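Local structure of ABC transporter (Caldanaerobius, 4G68) at residues Thr84-Ala89 and Gly104-Pro109; Gly318-Leu323 and Ser388-Asp393. The protein probably binds a carbohydrate ligand, such as a xylan-derived oligosaccharide, as the extracellular solute-binding component of an ABC transporter. All blocks are in the same frame, centred on the assembly; numbering follows the deposited sequence.

Interaction 1 of 2, residues Thr84-Ala89 and Gly104-Pro109; sequences TKIKAA and GGFSQP
I86 and K87 of helix 79-91 meet the ring of F106. I86 presents its CG2 methyl to the far end of that ring. The CG2 of I86 lies 4.3 Å from CZ of F106, at the ring edge and close to its plane. The other branch of I86 leads away, with CG1 anti to the backbone N (chi1 -163°). K87 approaches obliquely. Its CG is 4.5 Å from CZ of F106, so the aliphatic root of the lysine makes this contact and not its amino end. Both partners therefore reach the same ring atom. The contact is apolar and light, burying 95 Å² over both sides. F106 can span the gap because its CG is anti to the backbone N (chi1 179°), which stretches the side chain out toward the helix. The nearest backbone approach stays wide, with CA of K87 9.4 Å from CA of S107.

Helix 79-91 is the connection of a beta-alpha-beta crossover. It links strand 71-76 to strand 98-102, and both run parallel to strand 40-45 between them. F106 follows directly on this unit, in the turn leading from strand 98-102 to helix 108-112. I86 also packs on W44 and F99 of the sheet and on P96 in a loop.

The next shell positions the ring. S107 OG lies in the ring plane at the edge, 3.7 Å from CD2 of F106. This hydroxyl is hydrogen-bonded to W102 O and T101 OG1, which ties the turn to the strand end, and W102 also meets the F106 ring edge-to-face. The turn is further held where G104 O is hydrogen-bonded to Y141 OH.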
ATOM      1  N   THR C  84      10.983  -2.334  10.829  1.00 30.76           N
ATOM      2  CA  THR C  84      11.888  -2.304  11.976  1.00 31.93           C
ATOM      3  C   THR C  84      13.324  -2.565  11.567  1.00 30.52           C
ATOM      4  O   THR C  84      14.221  -1.794  11.934  1.00 27.91           O
ATOM      5  CB  THR C  84      11.416  -3.296  13.040  1.00 33.93           C
ATOM      6  OG1 THR C  84      10.093  -2.920  13.430  1.00 38.89           O
ATOM      7  CG2 THR C  84      12.335  -3.303  14.290  1.00 33.85           C
ATOM      8  N   LYS C  85      13.512  -3.634  10.795  1.00 30.05           N
ATOM      9  CA  LYS C  85      14.819  -4.112  10.367  1.00 30.45           C
ATOM     10  C   LYS C  85      15.601  -3.146   9.479  1.00 30.96           C
ATOM     11  O   LYS C  85      16.819  -2.910   9.703  1.00 26.17           O
ATOM     12  CB  LYS C  85      14.661  -5.428   9.595  1.00 30.89           C
ATOM     13  CG  LYS C  85      15.987  -6.079   9.250  1.00 29.27           C
ATOM     14  CD  LYS C  85      15.816  -7.407   8.526  1.00 28.12           C
ATOM     15  CE  LYS C  85      17.150  -7.880   7.977  1.00 27.30           C
ATOM     16  NZ  LYS C  85      17.082  -9.231   7.342  1.00 27.30           N
ATOM     17  N   ILE C  86      14.924  -2.623   8.453  1.00 28.50           N
ATOM     18  CA  ILE C  86      15.562  -1.654   7.527  1.00 27.94           C
ATOM     19  C   ILE C  86      15.890  -0.296   8.202  1.00 29.27           C
ATOM     20  O   ILE C  86      16.934   0.285   7.943  1.00 28.68           O
ATOM     21  CB  ILE C  86      14.804  -1.493   6.166  1.00 26.64           C
ATOM     22  CG1 ILE C  86      15.707  -0.829   5.130  1.00 26.46           C
ATOM     23  CG2 ILE C  86      13.508  -0.669   6.305  1.00 29.44           C
ATOM     24  CD1 ILE C  86      16.953  -1.655   4.820  1.00 25.93           C
ATOM     25  N   LYS C  87      15.003   0.193   9.062  1.00 28.26           N
ATOM     26  CA  LYS C  87      15.289   1.410   9.825  1.00 31.64           C
ATOM     27  C   LYS C  87      16.508   1.281  10.726  1.00 29.80           C
ATOM     28  O   LYS C  87      17.392   2.162  10.718  1.00 27.41           O
ATOM     29  CB  LYS C  87      14.057   1.860  10.601  1.00 30.80           C
ATOM     30  CG  LYS C  87      12.995   2.462   9.679  1.00 30.92           C
ATOM     31  CD  LYS C  87      11.833   3.067  10.450  1.00 30.10           C
ATOM     32  CE  LYS C  87      11.046   2.020  11.201  1.00 30.07           C
ATOM     33  NZ  LYS C  87       9.871   2.612  11.898  1.00 33.06           N
ATOM     34  N   ALA C  88      16.569   0.176  11.485  1.00 30.26           N
ATOM     35  CA  ALA C  88      17.696  -0.089  12.390  1.00 32.75           C
ATOM     36  C   ALA C  88      19.023  -0.274  11.632  1.00 31.26           C
ATOM     37  O   ALA C  88      20.068   0.254  12.050  1.00 30.68           O
ATOM     38  CB  ALA C  88      17.420  -1.306  13.283  1.00 32.69           C
ATOM     39  N   ALA C  89      18.972  -0.999  10.513  1.00 28.22           N
ATOM     40  CA  ALA C  89      20.158  -1.173   9.646  1.00 29.60           C
ATOM     41  C   ALA C  89      20.697   0.129   9.046  1.00 29.41           C
ATOM     42  O   ALA C  89      21.906   0.354   9.059  1.00 29.55           O
ATOM     43  CB  ALA C  89      19.918  -2.226   8.563  1.00 26.83           C
ATOM     44  N   GLY C 104       9.057   8.601  -0.824  1.00 30.84           N
ATOM     45  CA  GLY C 104       8.438   9.751  -0.189  1.00 28.93           C
ATOM     46  C   GLY C 104       8.878   9.875   1.261  1.00 30.06           C
ATOM     47  O   GLY C 104      10.059   9.647   1.582  1.00 30.68           O
ATOM     48  N   GLY C 105       7.931  10.293   2.108  1.00 26.53           N
ATOM     49  CA  GLY C 105       8.120  10.449   3.584  1.00 26.84           C
ATOM     50  C   GLY C 105       8.831   9.377   4.394  1.00 28.17           C
ATOM     51  O   GLY C 105       9.686   9.718   5.236  1.00 28.69           O
ATOM     52  N   PHE C 106       8.508   8.099   4.149  1.00 24.76           N
ATOM     53  CA  PHE C 106       9.159   6.983   4.865  1.00 21.73           C
ATOM     54  C   PHE C 106      10.644   6.982   4.605  1.00 23.62           C
ATOM     55  O   PHE C 106      11.439   6.658   5.480  1.00 22.02           O
ATOM     56  CB  PHE C 106       8.601   5.672   4.362  1.00 20.89           C
ATOM     57  CG  PHE C 106       9.205   4.437   5.007  1.00 22.56           C
ATOM     58  CD1 PHE C 106       8.638   3.903   6.173  1.00 23.25           C
ATOM     59  CD2 PHE C 106      10.282   3.752   4.411  1.00 22.20           C
ATOM     60  CE1 PHE C 106       9.172   2.743   6.769  1.00 26.00           C
ATOM     61  CE2 PHE C 106      10.786   2.580   4.990  1.00 22.12           C
ATOM     62  CZ  PHE C 106      10.226   2.072   6.157  1.00 24.70           C
ATOM     63  N   SER C 107      11.037   7.271   3.366  1.00 24.55           N
ATOM     64  CA  SER C 107      12.466   7.208   3.050  1.00 26.04           C
ATOM     65  C   SER C 107      13.180   8.569   3.208  1.00 27.62           C
ATOM     66  O   SER C 107      14.416   8.672   3.037  1.00 24.69           O
ATOM     67  CB  SER C 107      12.692   6.605   1.660  1.00 25.95           C
ATOM     68  OG  SER C 107      12.021   5.361   1.526  1.00 24.20           O
ATOM     69  N   GLN C 108      12.409   9.618   3.507  1.00 23.89           N
ATOM     70  CA  GLN C 108      13.011  10.965   3.533  1.00 28.22           C
ATOM     71  C   GLN C 108      14.181  11.034   4.555  1.00 27.93           C
ATOM     72  O   GLN C 108      15.244  11.533   4.202  1.00 25.14           O
ATOM     73  CB  GLN C 108      11.969  12.067   3.778  1.00 27.50           C
ATOM     74  CG  GLN C 108      12.488  13.465   3.449  1.00 30.58           C
ATOM     75  CD  GLN C 108      11.529  14.598   3.839  1.00 37.14           C
ATOM     76  OE1 GLN C 108      10.372  14.373   4.213  1.00 38.61           O
ATOM     77  NE2 GLN C 108      12.019  15.833   3.749  1.00 37.49           N
ATOM     78  N   PRO C 109      13.975  10.509   5.789  1.00 29.50           N
ATOM     79  CA  PRO C 109      15.036  10.461   6.818  1.00 30.21           C
ATOM     80  C   PRO C 109      16.328   9.806   6.359  1.00 31.07           C
ATOM     81  O   PRO C 109      17.421  10.348   6.650  1.00 27.22           O
ATOM     82  CB  PRO C 109      14.416   9.598   7.934  1.00 28.95           C
ATOM     83  CG  PRO C 109      12.945   9.824   7.799  1.00 30.93           C
ATOM     84  CD  PRO C 109      12.695   9.980   6.326  1.00 30.66           C
TER

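Interaction 2 of 2, residues Gly318-Leu323 and Ser388-Asp393; sequences GTVGAL and SVPAWD
The two backbones come closest at G318 and P390, whose CA atoms lie 5.6 Å apart, just before the chain of 318-323 turns a corner at T319. Two pairs touch: V320 with P390 and G318 with S388. The main side-chain contact is V320 with P390. The CG1 methyl of V320 lies 4.0 Å from CG of P390 and 4.1 Å from CB of P390. One methyl thus rests against the CB-CG side of the pyrrolidine ring, and the valine meets the ring at a slant. The torsion of V320 explains which branch touches: CG1 is anti to the carbonyl carbon and beside the backbone N (chi1 -73°). CG2 sits between the N and the carbonyl carbon.

The second contact is looser. OG of S388 comes within 4.4 Å of CA of G318, a van der Waals approach without a hydrogen bond. G318 has an unusual extended conformation with positive phi (130°). At its backbone angles a CB would be pressed against the carbonyl O of the preceding residue, which accounts for the glycine. The whole contact is small, with 124 Å² buried over both sides.

V320 belongs to a classic beta bulge: V320 and G321 sit opposite the single residue D151 of strand 144-160. G321 makes backbone hydrogen bonds with F150 and D151, while V320 bonds to A103. After P390, A391 takes the N-cap position of helix 392-395. Strand 317-325 lies in the sheet with strands 98-102 and 144-160 as its antiparallel partners, whereas the segment 388-393 packs against helices 201-215 and 217-224 through V389, A391 and W392.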
ATOM      1  N   GLY C 318      -0.374   5.682  -5.053  1.00 24.12           N
ATOM      2  CA  GLY C 318       0.681   6.501  -5.737  1.00 23.55           C
ATOM      3  C   GLY C 318       1.877   5.599  -6.029  1.00 23.32           C
ATOM      4  O   GLY C 318       1.855   4.422  -5.646  1.00 26.79           O
ATOM      5  N   THR C 319       2.901   6.133  -6.699  1.00 24.56           N
ATOM      6  CA  THR C 319       4.093   5.337  -7.039  1.00 22.87           C
ATOM      7  C   THR C 319       5.059   5.395  -5.855  1.00 24.45           C
ATOM      8  O   THR C 319       5.831   6.327  -5.693  1.00 23.71           O
ATOM      9  CB  THR C 319       4.771   5.797  -8.332  1.00 22.53           C
ATOM     10  OG1 THR C 319       3.817   5.769  -9.392  1.00 19.62           O
ATOM     11  CG2 THR C 319       6.003   4.885  -8.663  1.00 21.00           C
ATOM     12  N   VAL C 320       5.033   4.357  -5.033  1.00 23.74           N
ATOM     13  CA  VAL C 320       5.728   4.459  -3.774  1.00 22.96           C
ATOM     14  C   VAL C 320       6.638   3.280  -3.549  1.00 23.65           C
ATOM     15  O   VAL C 320       7.501   3.372  -2.679  1.00 24.12           O
ATOM     16  CB  VAL C 320       4.741   4.534  -2.573  1.00 20.36           C
ATOM     17  CG1 VAL C 320       4.028   5.910  -2.509  1.00 19.41           C
ATOM     18  CG2 VAL C 320       3.710   3.406  -2.688  1.00 21.55           C
ATOM     19  N   GLY C 321       6.439   2.160  -4.277  1.00 22.94           N
ATOM     20  CA  GLY C 321       7.330   1.005  -4.085  1.00 21.01           C
ATOM     21  C   GLY C 321       8.625   1.314  -4.846  1.00 20.57           C
ATOM     22  O   GLY C 321       8.584   1.658  -6.004  1.00 19.11           O
ATOM     23  N   ALA C 322       9.767   1.273  -4.165  1.00 21.99           N
ATOM     24  CA  ALA C 322      11.065   1.551  -4.827  1.00 22.65           C
ATOM     25  C   ALA C 322      12.174   0.669  -4.225  1.00 22.66           C
ATOM     26  O   ALA C 322      11.992   0.082  -3.140  1.00 21.38           O
ATOM     27  CB  ALA C 322      11.447   3.023  -4.765  1.00 21.41           C
ATOM     28  N   LEU C 323      13.273   0.553  -4.985  1.00 24.57           N
ATOM     29  CA  LEU C 323      14.542  -0.033  -4.519  1.00 23.98           C
ATOM     30  C   LEU C 323      15.562   1.090  -4.314  1.00 24.62           C
ATOM     31  O   LEU C 323      15.702   1.946  -5.175  1.00 23.31           O
ATOM     32  CB  LEU C 323      15.092  -1.064  -5.516  1.00 24.07           C
ATOM     33  CG  LEU C 323      14.138  -2.207  -5.908  1.00 24.16           C
ATOM     34  CD1 LEU C 323      14.794  -3.193  -6.857  1.00 24.49           C
ATOM     35  CD2 LEU C 323      13.639  -2.926  -4.657  1.00 21.92           C
ATOM     36  N   SER C 388      -4.475  11.802  -6.141  1.00 28.69           N
ATOM     37  CA  SER C 388      -4.207  10.702  -5.258  1.00 28.36           C
ATOM     38  C   SER C 388      -3.147  11.180  -4.311  1.00 28.54           C
ATOM     39  O   SER C 388      -2.466  12.159  -4.604  1.00 26.55           O
ATOM     40  CB  SER C 388      -3.703   9.472  -6.040  1.00 29.55           C
ATOM     41  OG  SER C 388      -2.344   9.668  -6.478  1.00 29.68           O
ATOM     42  N   VAL C 389      -3.025  10.477  -3.191  1.00 25.39           N
ATOM     43  CA  VAL C 389      -2.066  10.813  -2.132  1.00 22.79           C
ATOM     44  C   VAL C 389      -1.704   9.522  -1.400  1.00 23.24           C
ATOM     45  O   VAL C 389      -2.569   8.662  -1.206  1.00 19.89           O
ATOM     46  CB  VAL C 389      -2.667  11.870  -1.164  1.00 22.92           C
ATOM     47  CG1 VAL C 389      -3.783  11.269  -0.287  1.00 21.98           C
ATOM     48  CG2 VAL C 389      -1.553  12.561  -0.360  1.00 24.76           C
ATOM     49  N   PRO C 390      -0.414   9.328  -1.047  1.00 25.20           N
ATOM     50  CA  PRO C 390      -0.065   8.036  -0.372  1.00 22.05           C
ATOM     51  C   PRO C 390      -0.696   7.886   1.006  1.00 22.14           C
ATOM     52  O   PRO C 390      -1.118   8.883   1.617  1.00 25.09           O
ATOM     53  CB  PRO C 390       1.477   8.101  -0.247  1.00 25.10           C
ATOM     54  CG  PRO C 390       1.917   9.081  -1.332  1.00 22.33           C
ATOM     55  CD  PRO C 390       0.801  10.116  -1.377  1.00 23.69           C
ATOM     56  N   ALA C 391      -0.741   6.668   1.500  1.00 19.89           N
ATOM     57  CA  ALA C 391      -1.225   6.385   2.869  1.00 18.77           C
ATOM     58  C   ALA C 391      -0.412   7.204   3.847  1.00 22.03           C
ATOM     59  O   ALA C 391       0.820   7.450   3.638  1.00 22.04           O
ATOM     60  CB  ALA C 391      -1.029   4.931   3.165  1.00 20.03           C
ATOM     61  N   TRP C 392      -1.050   7.631   4.940  1.00 21.96           N
ATOM     62  CA  TRP C 392      -0.391   8.666   5.814  1.00 20.10           C
ATOM     63  C   TRP C 392       0.839   8.174   6.554  1.00 18.72           C
ATOM     64  O   TRP C 392       1.752   8.949   6.903  1.00 17.75           O
ATOM     65  CB  TRP C 392      -1.443   9.207   6.781  1.00 20.15           C
ATOM     66  CG  TRP C 392      -2.597   9.982   6.114  1.00 19.74           C
ATOM     67  CD1 TRP C 392      -3.060   9.910   4.796  1.00 17.93           C
ATOM     68  CD2 TRP C 392      -3.499  10.905   6.795  1.00 19.47           C
ATOM     69  NE1 TRP C 392      -4.136  10.759   4.600  1.00 18.79           N
ATOM     70  CE2 TRP C 392      -4.461  11.373   5.783  1.00 20.52           C
ATOM     71  CE3 TRP C 392      -3.587  11.395   8.114  1.00 20.96           C
ATOM     72  CZ2 TRP C 392      -5.452  12.298   6.091  1.00 19.91           C
ATOM     73  CZ3 TRP C 392      -4.605  12.278   8.408  1.00 21.11           C
ATOM     74  CH2 TRP C 392      -5.524  12.720   7.412  1.00 21.59           C
ATOM     75  N   ASP C 393       0.907   6.871   6.832  1.00 19.39           N
ATOM     76  CA  ASP C 393       2.067   6.279   7.450  1.00 20.78           C
ATOM     77  C   ASP C 393       3.294   6.176   6.512  1.00 25.34           C
ATOM     78  O   ASP C 393       4.432   6.063   7.022  1.00 24.06           O
ATOM     79  CB  ASP C 393       1.803   4.916   8.147  1.00 24.66           C
ATOM     80  CG  ASP C 393       1.476   3.735   7.162  1.00 27.36           C
ATOM     81  OD1 ASP C 393       1.211   4.024   5.962  1.00 24.59           O
ATOM     82  OD2 ASP C 393       1.409   2.508   7.621  1.00 23.61           O
TER

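Interaction 1 closes before interaction 2 opens, so the two lie in series along the chain. Their centres are 14 Å apart and their nearest atoms about 5 Å apart, without touching. The shared sheet joins them. Strand 98-102, which leads into 104-109, pairs antiparallel with strand 317-325 of interaction 2. Interaction 1 joins a helix to the turn at the end of that strand. Interaction 2 links the same sheet to the segment 388-393 and its helical surroundings. The strand order 71-76, 40-45, 98-102, 317-325 is consistent with a class II periplasmic binding-protein lobe. Strand 317-325 turns a corner at T319 and 388-393 packs against helices 201-215 and 217-224, so interaction 2 probably lies near the junction of two lobes.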